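Local coordinates for protein aminopeptidase C (Lactobacillus rhamnosus, PDB 4K7C) that probably removes amino acids from the N-termini of peptides, as a hexameric cysteine aminopeptidase of the papain-like (C1) peptidase family, at residues H81-Q84 / K88-D91; F228-D233 / K250-W255. All blocks are in the same frame, centred on the assembly; numbering follows the deposited sequence. Where two conformers were deposited one is given.

How the contacts relate
Contacts 1 and 2 lie side by side, their centres about 8 Å apart, on the same side of the chain's centre and more than 20 Å out from it. They follow one another in series along the chain: contact 1 joins the C-terminal part of helix 70-87 to the loop behind it, and contact 2 sets strand 226-231 against helix 245-253. Lys88 O lies 2.7 Å from Asp233 N and Lys90 N lies 2.9 Å from Asp233 OD1, both probable hydrogen bonds, while Ile83 packs on the backbone of Tyr252. The end of helix 70-87, which in papain-like peptidases is the central helix led by the catalytic cysteine, is thereby joined to the hairpin 226-243 and the helix after it.

Contact 1: residues H81-Q84 / K88-D91; sequences HGIQ and KIKD
Gln84 meets the turn after its own helix with both backbone and side chain. Its O accepts from Ile89 N at 3.2 Å, the donor lying in the carbonyl plane on a lone pair. With Lys88 at positive phi between them, this six-to-one bond is consistent with a Schellman-type helix end. The side chain leaves anti to its own carbonyl carbon (chi1 -68°) and runs on extended along Ile89-Asp91. Gln84 CG presses tightly on Ile89 O at 3.1 Å, and NE2 reaches the Asp91 backbone, 3.6 Å from its C, and bonds to Phe92 O. Gln84 OE1 takes a nearly straight bond from His81 ND1, 2.8 Å long, in the imidazole plane but tilted well above the amide plane. Bonded at both ends, the amide is fixed in rotation; an alanine here would probably deprive His81 ND1 and Phe92 O of their partner and open a gap beside Asp91. Ile83 CG2 touches Ile89 CD1 at 4.2 Å. His81 NE2 bonds to Glu384, tying helix 70-87 to the end of strand 377-384, and Asp91 OD1 bonds to Ala60 N, tying the turn before helix 96-117 to the segment after strand 54-55.

Contact 2: residues F228-D233 / K250-W255; sequences FEYRDD and KKYVGW
Phe228 drives the edge of its ring into the face of Tyr252, a T-shaped pair with centroids 5.1 Å apart and planes at 88°. Tyr252 leaves the last turns of its helix with CB directed at the strand, and its CG stands anti to the carbonyl carbon (chi1 -69°), which carries the ring out over Phe228. Along the ring the contact tightens towards the phenol end. Tyr252 CD1 is still 4.2 Å from Phe228 CE2, but CE1 closes to 3.7 Å from that same atom, and CE1 is also the ring carbon that faces Tyr230 CE1. On the other rim Tyr252 CE2 meets Phe228 CD2 at 4.0 Å. CZ lies equally near Phe228 CD2 and CE2, and the tip, Tyr252 OH, sits 3.6 Å from Phe228 CD2, at the edge of that ring and close to its plane. Tyr252 OH bonds to Asp240 OD2, which also forms a salt bridge with Lys251, and accepts a hydrogen bond of 2.9 Å from a water oxygen. That water bonds in turn to Tyr230 OH, so it bridges the two tyrosine hydroxyls, while Asp240 is the further partner of Tyr252. Tyr230 completes the cluster from the neighbouring side: its CD1 lies 3.5 Å above one face of the Phe228 ring. Strand 226-231 pairs antiparallel with strand 237-243, and this hairpin presents Phe228 and Tyr230 to helix 245-253, which follows it directly. Phe87, at the end of helix 70-87, touches both tyrosines, whereas the alternate residues Glu229 and Arg231 pack on a second subunit, where Arg231 bonds to Phe52 O of that chain.

Contact 1: residues H81-Q84 / K88-D91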
# COMPACT_ATOMS: atom_id res chain seq x y z
N HIS A 81 -26.26 24.57 2.16
CA HIS A 81 -25.59 25.66 2.94
C HIS A 81 -26.66 26.59 3.62
O HIS A 81 -26.46 27.08 4.72
CB HIS A 81 -24.56 26.43 2.11
CG HIS A 81 -23.47 25.57 1.53
ND1 HIS A 81 -22.88 24.54 2.23
CD2 HIS A 81 -22.90 25.58 0.31
CE1 HIS A 81 -21.97 23.96 1.45
NE2 HIS A 81 -21.99 24.55 0.27
N GLY A 82 -27.79 26.80 2.93
CA GLY A 82 -28.95 27.46 3.52
C GLY A 82 -29.45 26.76 4.77
O GLY A 82 -29.59 27.38 5.83
N ILE A 83 -29.59 25.43 4.68
CA ILE A 83 -30.05 24.64 5.82
C ILE A 83 -29.11 24.71 6.97
O ILE A 83 -29.51 24.88 8.19
CB ILE A 83 -30.27 23.17 5.41
CG1 ILE A 83 -31.39 23.09 4.39
CG2 ILE A 83 -30.56 22.29 6.61
CD1 ILE A 83 -31.59 21.69 3.80
N GLN A 84 -27.83 24.53 6.66
CA GLN A 84 -26.77 24.53 7.70
C GLN A 84 -26.78 25.86 8.49
O GLN A 84 -26.61 25.84 9.68
CB GLN A 84 -25.36 24.45 7.03
CG GLN A 84 -25.06 23.11 6.36
CD GLN A 84 -23.90 23.12 5.35
OE1 GLN A 84 -23.34 24.17 4.97
NE2 GLN A 84 -23.61 21.97 4.88
N LYS A 88 -28.65 25.48 11.88
CA LYS A 88 -27.43 25.20 12.66
C LYS A 88 -27.12 23.73 12.65
O LYS A 88 -26.96 23.04 13.68
CB LYS A 88 -27.46 25.83 14.09
CG LYS A 88 -27.74 27.32 14.13
CD LYS A 88 -28.14 27.76 15.55
CE LYS A 88 -27.57 29.12 15.93
NZ LYS A 88 -26.12 28.94 16.29
N ILE A 89 -26.94 23.22 11.44
CA ILE A 89 -26.50 21.82 11.28
C ILE A 89 -25.24 21.81 10.42
O ILE A 89 -25.29 21.71 9.15
CB ILE A 89 -27.61 20.89 10.65
CG1 ILE A 89 -29.00 21.17 11.24
CG2 ILE A 89 -27.27 19.42 10.86
CD1 ILE A 89 -30.13 20.54 10.45
N LYS A 90 -24.11 21.83 11.13
CA LYS A 90 -22.79 21.90 10.47
C LYS A 90 -22.63 20.70 9.48
O LYS A 90 -22.88 19.56 9.86
CB LYS A 90 -21.64 21.84 11.50
CG LYS A 90 -20.33 22.37 10.87
CD LYS A 90 -19.16 22.39 11.85
CE LYS A 90 -18.62 20.99 12.09
NZ LYS A 90 -17.41 21.00 12.98
N ASP A 91 -22.19 20.97 8.25
CA ASP A 91 -21.88 19.90 7.28
C ASP A 91 -23.07 19.02 6.83
O ASP A 91 -22.91 17.89 6.27
CB ASP A 91 -20.75 19.01 7.79
CG ASP A 91 -19.43 19.79 7.96
OD1 ASP A 91 -19.26 20.92 7.44
OD2 ASP A 91 -18.57 19.25 8.72

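Contact 2: residues F228-D233 / K250-W255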
# COMPACT_ATOMS: atom_id res chain seq x y z
N PHE A 228 -37.11 12.91 10.89
CA PHE A 228 -35.81 13.58 10.81
C PHE A 228 -35.38 13.90 12.25
O PHE A 228 -36.10 14.63 12.93
CB PHE A 228 -35.99 14.83 10.03
CG PHE A 228 -34.73 15.65 9.80
CD1 PHE A 228 -33.51 15.05 9.53
CD2 PHE A 228 -34.81 17.01 9.78
CE1 PHE A 228 -32.38 15.81 9.32
CE2 PHE A 228 -33.70 17.79 9.49
CZ PHE A 228 -32.48 17.18 9.27
N GLU A 229 -34.27 13.31 12.73
CA GLU A 229 -33.74 13.56 14.05
C GLU A 229 -32.28 14.08 13.88
O GLU A 229 -31.56 13.55 13.05
CB GLU A 229 -33.64 12.24 14.82
CG GLU A 229 -34.94 11.59 15.24
CD GLU A 229 -34.74 10.34 16.10
OE1 GLU A 229 -34.50 10.48 17.31
OE2 GLU A 229 -35.00 9.21 15.59
N TYR A 230 -31.91 15.13 14.58
CA TYR A 230 -30.60 15.71 14.52
C TYR A 230 -30.29 16.53 15.79
O TYR A 230 -31.17 16.81 16.58
CB TYR A 230 -30.42 16.59 13.29
CG TYR A 230 -31.25 17.83 13.31
CD1 TYR A 230 -32.58 17.84 12.83
CD2 TYR A 230 -30.72 19.01 13.80
CE1 TYR A 230 -33.35 18.96 12.90
CE2 TYR A 230 -31.49 20.15 13.82
CZ TYR A 230 -32.80 20.10 13.39
OH TYR A 230 -33.50 21.23 13.43
N ARG A 231 -29.01 16.81 15.98
CA ARG A 231 -28.53 17.76 16.96
C ARG A 231 -27.94 18.94 16.24
O ARG A 231 -27.12 18.80 15.30
CB ARG A 231 -27.48 17.14 17.89
CG ARG A 231 -28.13 16.28 18.92
CD ARG A 231 -27.32 16.09 20.16
NE ARG A 231 -27.97 15.12 21.06
CZ ARG A 231 -28.44 15.43 22.26
NH1 ARG A 231 -28.37 16.69 22.72
NH2 ARG A 231 -28.98 14.51 23.01
N ASP A 232 -28.41 20.13 16.65
CA ASP A 232 -27.90 21.36 16.12
C ASP A 232 -26.50 21.68 16.69
O ASP A 232 -26.00 20.94 17.51
CB ASP A 232 -28.89 22.51 16.30
CG ASP A 232 -29.08 22.93 17.76
OD1 ASP A 232 -28.15 22.84 18.59
OD2 ASP A 232 -30.16 23.48 17.98
N ASP A 233 -25.91 22.76 16.19
CA ASP A 233 -24.54 23.15 16.53
C ASP A 233 -24.46 23.59 18.00
O ASP A 233 -23.36 23.63 18.52
CB ASP A 233 -24.07 24.29 15.62
CG ASP A 233 -23.97 23.86 14.14
OD1 ASP A 233 -23.83 22.65 13.91
OD2 ASP A 233 -24.05 24.79 13.27
N LYS A 250 -40.07 22.13 1.61
CA LYS A 250 -40.78 23.37 1.95
C LYS A 250 -40.31 23.94 3.29
O LYS A 250 -40.13 25.12 3.41
CB LYS A 250 -42.31 23.14 1.88
CG LYS A 250 -42.83 22.82 0.46
CD LYS A 250 -44.36 22.61 0.40
CE LYS A 250 -44.94 23.15 -0.91
NZ LYS A 250 -44.93 22.03 -1.86
N LYS A 251 -40.07 23.10 4.29
CA LYS A 251 -39.71 23.56 5.64
C LYS A 251 -38.24 23.92 5.83
O LYS A 251 -37.95 24.99 6.40
CB LYS A 251 -40.15 22.55 6.69
CG LYS A 251 -39.77 22.89 8.12
CD LYS A 251 -40.48 22.01 9.12
CE LYS A 251 -39.94 22.22 10.54
NZ LYS A 251 -40.61 21.25 11.46
N TYR A 252 -37.35 23.10 5.29
CA TYR A 252 -35.92 23.24 5.55
C TYR A 252 -35.20 24.07 4.50
O TYR A 252 -34.21 24.73 4.83
CB TYR A 252 -35.26 21.84 5.83
CG TYR A 252 -35.68 21.27 7.10
CD1 TYR A 252 -34.97 21.57 8.29
CD2 TYR A 252 -36.81 20.43 7.19
CE1 TYR A 252 -35.40 21.04 9.51
CE2 TYR A 252 -37.25 19.89 8.42
CZ TYR A 252 -36.54 20.23 9.57
OH TYR A 252 -36.95 19.74 10.83
N VAL A 253 -35.74 24.12 3.28
CA VAL A 253 -35.16 24.95 2.24
C VAL A 253 -36.06 26.15 1.97
O VAL A 253 -35.62 27.30 2.10
CB VAL A 253 -34.87 24.13 0.95
CG1 VAL A 253 -34.12 25.00 -0.08
CG2 VAL A 253 -33.93 22.97 1.25
N GLY A 254 -37.28 25.92 1.53
CA GLY A 254 -38.25 27.01 1.50
C GLY A 254 -38.15 27.97 0.32
O GLY A 254 -38.81 29.02 0.33
N TRP A 255 -37.40 27.59 -0.74
CA TRP A 255 -37.28 28.42 -1.92
C TRP A 255 -38.47 28.31 -2.85
O TRP A 255 -39.18 27.33 -2.83
CB TRP A 255 -36.03 28.00 -2.71
CG TRP A 255 -34.78 28.12 -2.00
CD1 TRP A 255 -34.58 28.58 -0.77
CD2 TRP A 255 -33.48 27.74 -2.51
NE1 TRP A 255 -33.24 28.55 -0.45
CE2 TRP A 255 -32.56 28.02 -1.51
CE3 TRP A 255 -33.04 27.21 -3.71
CZ2 TRP A 255 -31.16 27.76 -1.66
CZ3 TRP A 255 -31.66 26.96 -3.87
CH2 TRP A 255 -30.75 27.26 -2.84
O HOH W 1 -36.38 21.12 13.27